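Local coordinates for protein uronate dehydrogenase (Agrobacterium tumefaciens, PDB 3RFX) that catalyses the NAD-dependent oxidation of uronic acids, using a Rossmann fold to hold its cofactor, at residues I83-G86 / N87-L91; E144-A147 / R148-D152. The protein carries 1 engineered substitution. All blocks are in the same frame, centred on the assembly; numbering follows the deposited sequence.

Interaction 1: I83-G86 / N87-L91; sequences ILQG and NIIGL
Leu-84 packs against both Ile-88 and Ile-89, four and five residues further along helix 80-100. Followed outward, Ile-89 has CB 3.6 Å from Leu-84 O. Its CG1 stays close to the same oxygen, at 3.5 Å. The tip, CD1, then reaches two side chains, lying 3.7 Å from Gln-85 NE2 and 4.1 Å from Leu-84 CG. With CG1 anti to the carbonyl carbon (chi1 -63°) and the chain extended beyond it, Ile-89 runs alongside Gln-85, both pointing the same way. One methyl of the leucine, Leu-84 CD1, meets Ile-88 CD1 at 4.0 Å, and the two side chains are set aslant.

The backbone departs here from a plain alpha helix. Ile-83 O takes the usual i+4 bond from Asn-87 N, but Leu-84 O accepts two N-H groups. That of Ile-89 arrives at 2.8 Å almost in line with the carbonyl (C=O...N angle 175°), whereas that of Ile-88 stands 51° above the carbonyl plane at 3.3 Å. The i+5 reach continues weakly from Gly-90 N to Gln-85 O. The side-chain amide of Asn-87, buried at this widened turn, is held at both ends: OD1 accepts from Ile-74 N and ND2 is hydrogen-bonded to Ser-139 OG on helix 135-154. On the leucine side, Leu-84 and Ile-89 pack on Leu-84 of the second subunit.

Gly-86 touches the bound NAD, so this pi-type bulge lies beside the cofactor pocket, in the helix of a beta-alpha-beta unit of the Rossmann fold.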
ATOM      1  N   ILE A  83     -12.235  31.846 -16.367  1.00 18.76           N
ATOM      2  CA  ILE A  83     -11.448  30.972 -15.491  1.00 19.63           C
ATOM      3  C   ILE A  83      -9.968  31.291 -15.668  1.00 18.38           C
ATOM      4  O   ILE A  83      -9.226  31.426 -14.697  1.00 20.13           O
ATOM      5  CB  ILE A  83     -11.651  29.496 -15.865  1.00 21.01           C
ATOM      6  CG1 ILE A  83     -13.124  29.111 -15.771  1.00 24.67           C
ATOM      7  CG2 ILE A  83     -10.802  28.574 -14.971  1.00 19.48           C
ATOM      8  CD1 ILE A  83     -13.569  28.796 -14.405  1.00 24.82           C
ATOM      9  N   LEU A  84      -9.560  31.404 -16.925  1.00 17.86           N
ATOM     10  CA  LEU A  84      -8.180  31.739 -17.276  1.00 20.75           C
ATOM     11  C   LEU A  84      -7.724  32.994 -16.541  1.00 21.28           C
ATOM     12  O   LEU A  84      -6.639  33.028 -15.956  1.00 22.91           O
ATOM     13  CB  LEU A  84      -8.072  31.944 -18.790  1.00 20.85           C
ATOM     14  CG  LEU A  84      -6.671  32.184 -19.356  1.00 27.77           C
ATOM     15  CD1 LEU A  84      -5.843  30.906 -19.262  1.00 24.14           C
ATOM     16  CD2 LEU A  84      -6.764  32.670 -20.798  1.00 27.42           C
ATOM     17  N   GLN A  85      -8.563  34.024 -16.552  1.00 21.35           N
ATOM     18  CA  GLN A  85      -8.218  35.294 -15.920  1.00 20.14           C
ATOM     19  C   GLN A  85      -8.125  35.227 -14.396  1.00 21.53           C
ATOM     20  O   GLN A  85      -7.148  35.693 -13.807  1.00 20.15           O
ATOM     21  CB  GLN A  85      -9.209  36.390 -16.341  1.00 23.92           C
ATOM     22  CG  GLN A  85      -9.251  36.626 -17.848  1.00 24.91           C
ATOM     23  CD  GLN A  85      -8.035  37.372 -18.358  1.00 32.86           C
ATOM     24  OE1 GLN A  85      -7.536  38.286 -17.699  1.00 36.75           O
ATOM     25  NE2 GLN A  85      -7.556  36.994 -19.537  1.00 34.89           N
ATOM     26  N   GLY A  86      -9.138  34.652 -13.754  1.00 16.81           N
ATOM     27  CA  GLY A  86      -9.217  34.660 -12.303  1.00 19.50           C
ATOM     28  C   GLY A  86      -8.392  33.586 -11.598  1.00 20.00           C
ATOM     29  O   GLY A  86      -7.883  33.812 -10.495  1.00 19.43           O
ATOM     30  N   ASN A  87      -8.260  32.423 -12.228  1.00 18.58           N
ATOM     31  CA  ASN A  87      -7.724  31.239 -11.547  1.00 17.12           C
ATOM     32  C   ASN A  87      -6.387  30.762 -12.077  1.00 18.29           C
ATOM     33  O   ASN A  87      -5.714  29.948 -11.436  1.00 18.21           O
ATOM     34  CB  ASN A  87      -8.715  30.068 -11.643  1.00 13.75           C
ATOM     35  CG  ASN A  87      -9.999  30.320 -10.886  1.00 20.34           C
ATOM     36  OD1 ASN A  87     -10.232  31.414 -10.365  1.00 19.76           O
ATOM     37  ND2 ASN A  87     -10.841  29.292 -10.805  1.00 19.11           N
ATOM     38  N   ILE A  88      -6.019  31.227 -13.265  1.00 16.21           N
ATOM     39  CA  ILE A  88      -4.787  30.763 -13.889  1.00 15.31           C
ATOM     40  C   ILE A  88      -3.787  31.918 -13.924  1.00 19.06           C
ATOM     41  O   ILE A  88      -2.799  31.910 -13.188  1.00 17.54           O
ATOM     42  CB  ILE A  88      -5.052  30.133 -15.267  1.00 15.83           C
ATOM     43  CG1 ILE A  88      -5.939  28.887 -15.081  1.00 18.53           C
ATOM     44  CG2 ILE A  88      -3.752  29.733 -15.946  1.00 18.92           C
ATOM     45  CD1 ILE A  88      -6.256  28.151 -16.336  1.00 20.14           C
ATOM     46  N   ILE A  89      -4.072  32.931 -14.734  1.00 17.79           N
ATOM     47  CA  ILE A  89      -3.285  34.157 -14.707  1.00 16.64           C
ATOM     48  C   ILE A  89      -3.277  34.756 -13.310  1.00 17.71           C
ATOM     49  O   ILE A  89      -2.228  35.162 -12.802  1.00 19.32           O
ATOM     50  CB  ILE A  89      -3.827  35.186 -15.719  1.00 20.01           C
ATOM     51  CG1 ILE A  89      -3.709  34.626 -17.137  1.00 21.82           C
ATOM     52  CG2 ILE A  89      -3.087  36.523 -15.567  1.00 19.29           C
ATOM     53  CD1 ILE A  89      -4.471  35.434 -18.189  1.00 23.53           C
ATOM     54  N   GLY A  90      -4.446  34.796 -12.674  1.00 15.30           N
ATOM     55  CA  GLY A  90      -4.556  35.340 -11.336  1.00 17.34           C
ATOM     56  C   GLY A  90      -3.683  34.641 -10.308  1.00 19.96           C
ATOM     57  O   GLY A  90      -3.117  35.286  -9.418  1.00 19.18           O
ATOM     58  N   LEU A  91      -3.585  33.321 -10.412  1.00 18.26           N
ATOM     59  CA  LEU A  91      -2.770  32.552  -9.472  1.00 17.62           C
ATOM     60  C   LEU A  91      -1.290  32.831  -9.697  1.00 16.11           C
ATOM     61  O   LEU A  91      -0.536  33.018  -8.753  1.00 20.38           O
ATOM     62  CB  LEU A  91      -3.058  31.045  -9.586  1.00 17.87           C
ATOM     63  CG  LEU A  91      -3.950  30.492  -8.472  1.00 20.64           C
ATOM     64  CD1 LEU A  91      -3.205  30.386  -7.142  1.00 19.51           C
ATOM     65  CD2 LEU A  91      -5.206  31.361  -8.315  1.00 19.37           C
TER

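Interaction 2: E144-A147 / R148-D152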
ATOM      1  N   GLU A 144      -3.017  24.338  -7.313  1.00 14.30           N
ATOM      2  CA  GLU A 144      -2.297  23.383  -6.464  1.00 14.72           C
ATOM      3  C   GLU A 144      -0.909  23.038  -7.003  1.00 14.86           C
ATOM      4  O   GLU A 144       0.053  22.952  -6.236  1.00 14.19           O
ATOM      5  CB  GLU A 144      -3.103  22.080  -6.313  1.00 14.38           C
ATOM      6  CG  GLU A 144      -4.408  22.238  -5.541  1.00 12.21           C
ATOM      7  CD  GLU A 144      -5.072  20.892  -5.226  1.00 15.52           C
ATOM      8  OE1 GLU A 144      -4.479  19.832  -5.538  1.00 18.40           O
ATOM      9  OE2 GLU A 144      -6.177  20.904  -4.656  1.00 14.61           O
ATOM     10  N   ASN A 145      -0.815  22.796  -8.308  1.00 11.87           N
ATOM     11  CA  ASN A 145       0.457  22.424  -8.923  1.00 12.81           C
ATOM     12  C   ASN A 145       1.440  23.586  -8.901  1.00 15.64           C
ATOM     13  O   ASN A 145       2.646  23.400  -8.662  1.00 13.48           O
ATOM     14  CB  ASN A 145       0.253  21.952 -10.362  1.00 12.67           C
ATOM     15  CG  ASN A 145      -0.536  20.641 -10.439  1.00 18.87           C
ATOM     16  OD1 ASN A 145      -0.465  19.810  -9.531  1.00 16.97           O
ATOM     17  ND2 ASN A 145      -1.287  20.459 -11.518  1.00 14.62           N
ATOM     18  N   LEU A 146       0.920  24.781  -9.155  1.00 12.63           N
ATOM     19  CA  LEU A 146       1.739  25.994  -9.092  1.00 14.38           C
ATOM     20  C   LEU A 146       2.236  26.236  -7.669  1.00 13.38           C
ATOM     21  O   LEU A 146       3.423  26.514  -7.460  1.00 13.93           O
ATOM     22  CB  LEU A 146       0.954  27.214  -9.584  1.00 15.32           C
ATOM     23  CG  LEU A 146       1.804  28.485  -9.780  1.00 14.10           C
ATOM     24  CD1 LEU A 146       2.523  28.411 -11.097  1.00 17.30           C
ATOM     25  CD2 LEU A 146       0.942  29.736  -9.713  1.00 20.02           C
ATOM     26  N   ALA A 147       1.345  26.124  -6.688  1.00 12.62           N
ATOM     27  CA  ALA A 147       1.750  26.307  -5.293  1.00 14.01           C
ATOM     28  C   ALA A 147       2.832  25.303  -4.897  1.00 14.74           C
ATOM     29  O   ALA A 147       3.781  25.643  -4.175  1.00 13.30           O
ATOM     30  CB  ALA A 147       0.551  26.195  -4.342  1.00 13.89           C
ATOM     31  N   ARG A 148       2.688  24.059  -5.348  1.00 11.50           N
ATOM     32  CA  ARG A 148       3.682  23.037  -5.013  1.00 14.68           C
ATOM     33  C   ARG A 148       5.044  23.408  -5.590  1.00 13.28           C
ATOM     34  O   ARG A 148       6.066  23.261  -4.926  1.00 12.71           O
ATOM     35  CB  ARG A 148       3.254  21.650  -5.517  1.00 14.38           C
ATOM     36  CG  ARG A 148       4.268  20.531  -5.197  1.00 14.28           C
ATOM     37  CD  ARG A 148       4.322  20.219  -3.695  1.00 19.11           C
ATOM     38  NE  ARG A 148       5.655  19.784  -3.276  1.00 18.74           N
ATOM     39  CZ  ARG A 148       5.920  19.145  -2.139  1.00 21.52           C
ATOM     40  NH1 ARG A 148       4.940  18.822  -1.300  1.00 20.02           N
ATOM     41  NH2 ARG A 148       7.174  18.816  -1.845  1.00 18.50           N
ATOM     42  N   MET A 149       5.051  23.894  -6.831  1.00 11.60           N
ATOM     43  CA  MET A 149       6.299  24.291  -7.485  1.00 13.91           C
ATOM     44  C   MET A 149       6.983  25.448  -6.737  1.00 15.32           C
ATOM     45  O   MET A 149       8.199  25.405  -6.498  1.00 12.70           O
ATOM     46  CB  MET A 149       6.057  24.632  -8.964  1.00 13.16           C
ATOM     47  CG  MET A 149       7.329  24.929  -9.773  1.00 15.33           C
ATOM     48  SD  MET A 149       7.793  26.679  -9.635  1.00 17.39           S
ATOM     49  CE  MET A 149       6.560  27.432 -10.709  1.00 15.64           C
ATOM     50  N   TYR A 150       6.215  26.469  -6.350  1.00 12.19           N
ATOM     51  CA  TYR A 150       6.791  27.566  -5.568  1.00 13.72           C
ATOM     52  C   TYR A 150       7.273  27.095  -4.201  1.00 16.21           C
ATOM     53  O   TYR A 150       8.234  27.642  -3.651  1.00 13.85           O
ATOM     54  CB  TYR A 150       5.827  28.748  -5.411  1.00 13.07           C
ATOM     55  CG  TYR A 150       5.792  29.668  -6.618  1.00 15.97           C
ATOM     56  CD1 TYR A 150       6.355  30.943  -6.568  1.00 15.30           C
ATOM     57  CD2 TYR A 150       5.202  29.256  -7.812  1.00 15.72           C
ATOM     58  CE1 TYR A 150       6.326  31.793  -7.679  1.00 16.21           C
ATOM     59  CE2 TYR A 150       5.167  30.089  -8.921  1.00 16.43           C
ATOM     60  CZ  TYR A 150       5.732  31.359  -8.848  1.00 18.56           C
ATOM     61  OH  TYR A 150       5.687  32.179  -9.956  1.00 17.05           O
ATOM     62  N   PHE A 151       6.622  26.081  -3.644  1.00 11.57           N
ATOM     63  CA  PHE A 151       7.118  25.521  -2.391  1.00 12.55           C
ATOM     64  C   PHE A 151       8.466  24.815  -2.559  1.00 14.28           C
ATOM     65  O   PHE A 151       9.401  25.072  -1.797  1.00 14.00           O
ATOM     66  CB  PHE A 151       6.126  24.557  -1.741  1.00 14.00           C
ATOM     67  CG  PHE A 151       6.713  23.817  -0.573  1.00 14.09           C
ATOM     68  CD1 PHE A 151       7.024  24.487   0.599  1.00 13.19           C
ATOM     69  CD2 PHE A 151       6.987  22.457  -0.660  1.00 16.35           C
ATOM     70  CE1 PHE A 151       7.593  23.813   1.668  1.00 17.78           C
ATOM     71  CE2 PHE A 151       7.549  21.775   0.412  1.00 17.19           C
ATOM     72  CZ  PHE A 151       7.850  22.458   1.577  1.00 18.85           C
ATOM     73  N   ASP A 152       8.555  23.906  -3.524  1.00 10.84           N
ATOM     74  CA  ASP A 152       9.813  23.188  -3.770  1.00 14.05           C
ATOM     75  C   ASP A 152      10.939  24.114  -4.236  1.00 15.55           C
ATOM     76  O   ASP A 152      12.105  23.889  -3.920  1.00 13.29           O
ATOM     77  CB  ASP A 152       9.632  22.074  -4.795  1.00 11.61           C
ATOM     78  CG  ASP A 152       8.966  20.844  -4.210  1.00 17.67           C
ATOM     79  OD1 ASP A 152       9.245  20.509  -3.035  1.00 17.10           O
ATOM     80  OD2 ASP A 152       8.174  20.204  -4.939  1.00 15.91           O
TER
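Glu-144 meets Arg-148 through the backbone: its O accepts Arg-148 N at 3.0 Å, and Arg-148 CB rests near the same oxygen. The glutamate carboxylate leads elsewhere, to a salt bridge with Arg-162 and a hydrogen bond with Ser-110 OG. Asn-145 follows with the next i+4 bond, from Met-149 N to its O, while its side chain packs on Asn-145 of the second subunit.

Leu-146 carries most of the side-chain contact. Having CG anti to the backbone N (chi1 -170°) sends it along the helix, where CD1 touches Tyr-150 CE2 at 3.8 Å and the methionine methyl, Met-149 CE, at 4.2 Å. Leucine and tyrosine lie side by side, pointing the same way; the methionine comes across at an angle. Leu-146 O holds Tyr-150 N at 3.0 Å in a nearly straight bond (N-H...O 169°) and also sits at the tyrosine ring edge, 3.3 Å from Tyr-150 CD2. The phenol end, Tyr-150 OH, bonds Glu-96 of helix 80-100. Ala-147 closes the run by accepting Phe-151 N, while its own small side chain packs toward strand 158-163.

One turn on, Arg-148 grips Asp-152 side-on in a salt bridge. Arg-148 NE reaches Asp-152 OD2 at 3.0 Å; OD2 lies in the guanidinium plane, whereas NE stands above the carboxylate plane. NH2 meets OD1 of Asp-152 at 2.9 Å on the syn side. Phe-151 CD2 lies over the guanidinium centre, 3.7 Å above its plane.

Two bonds and an aromatic edge thus restrict rotation of the guanidinium. Since Arg-131 of the second subunit also salt-bridges Asp-152, the aspartate is shared between two arginines, one from each subunit, and its negative charge would probably let both guanidinium groups sit close together at the interface.

The centres of interaction 1 and interaction 2 are 15 Å apart, and each lies within a single helix of the same chain: 80-100 for the first and, later in sequence, 135-154 for the second. The helices pack together, and the two sites meet directly where Leu-91 O lies 3.7 Å from Leu-146 CD2. Strand 105-111 comes between the helices along the chain, in a parallel seven-stranded sheet with the order expected of a Rossmann fold. Both contribute to packing against the second subunit, but their other surroundings differ: Gly-86 of residues 83-91 touches NAD, whereas Glu-144 of residues 144-152 has its side chain about 14 Å from it.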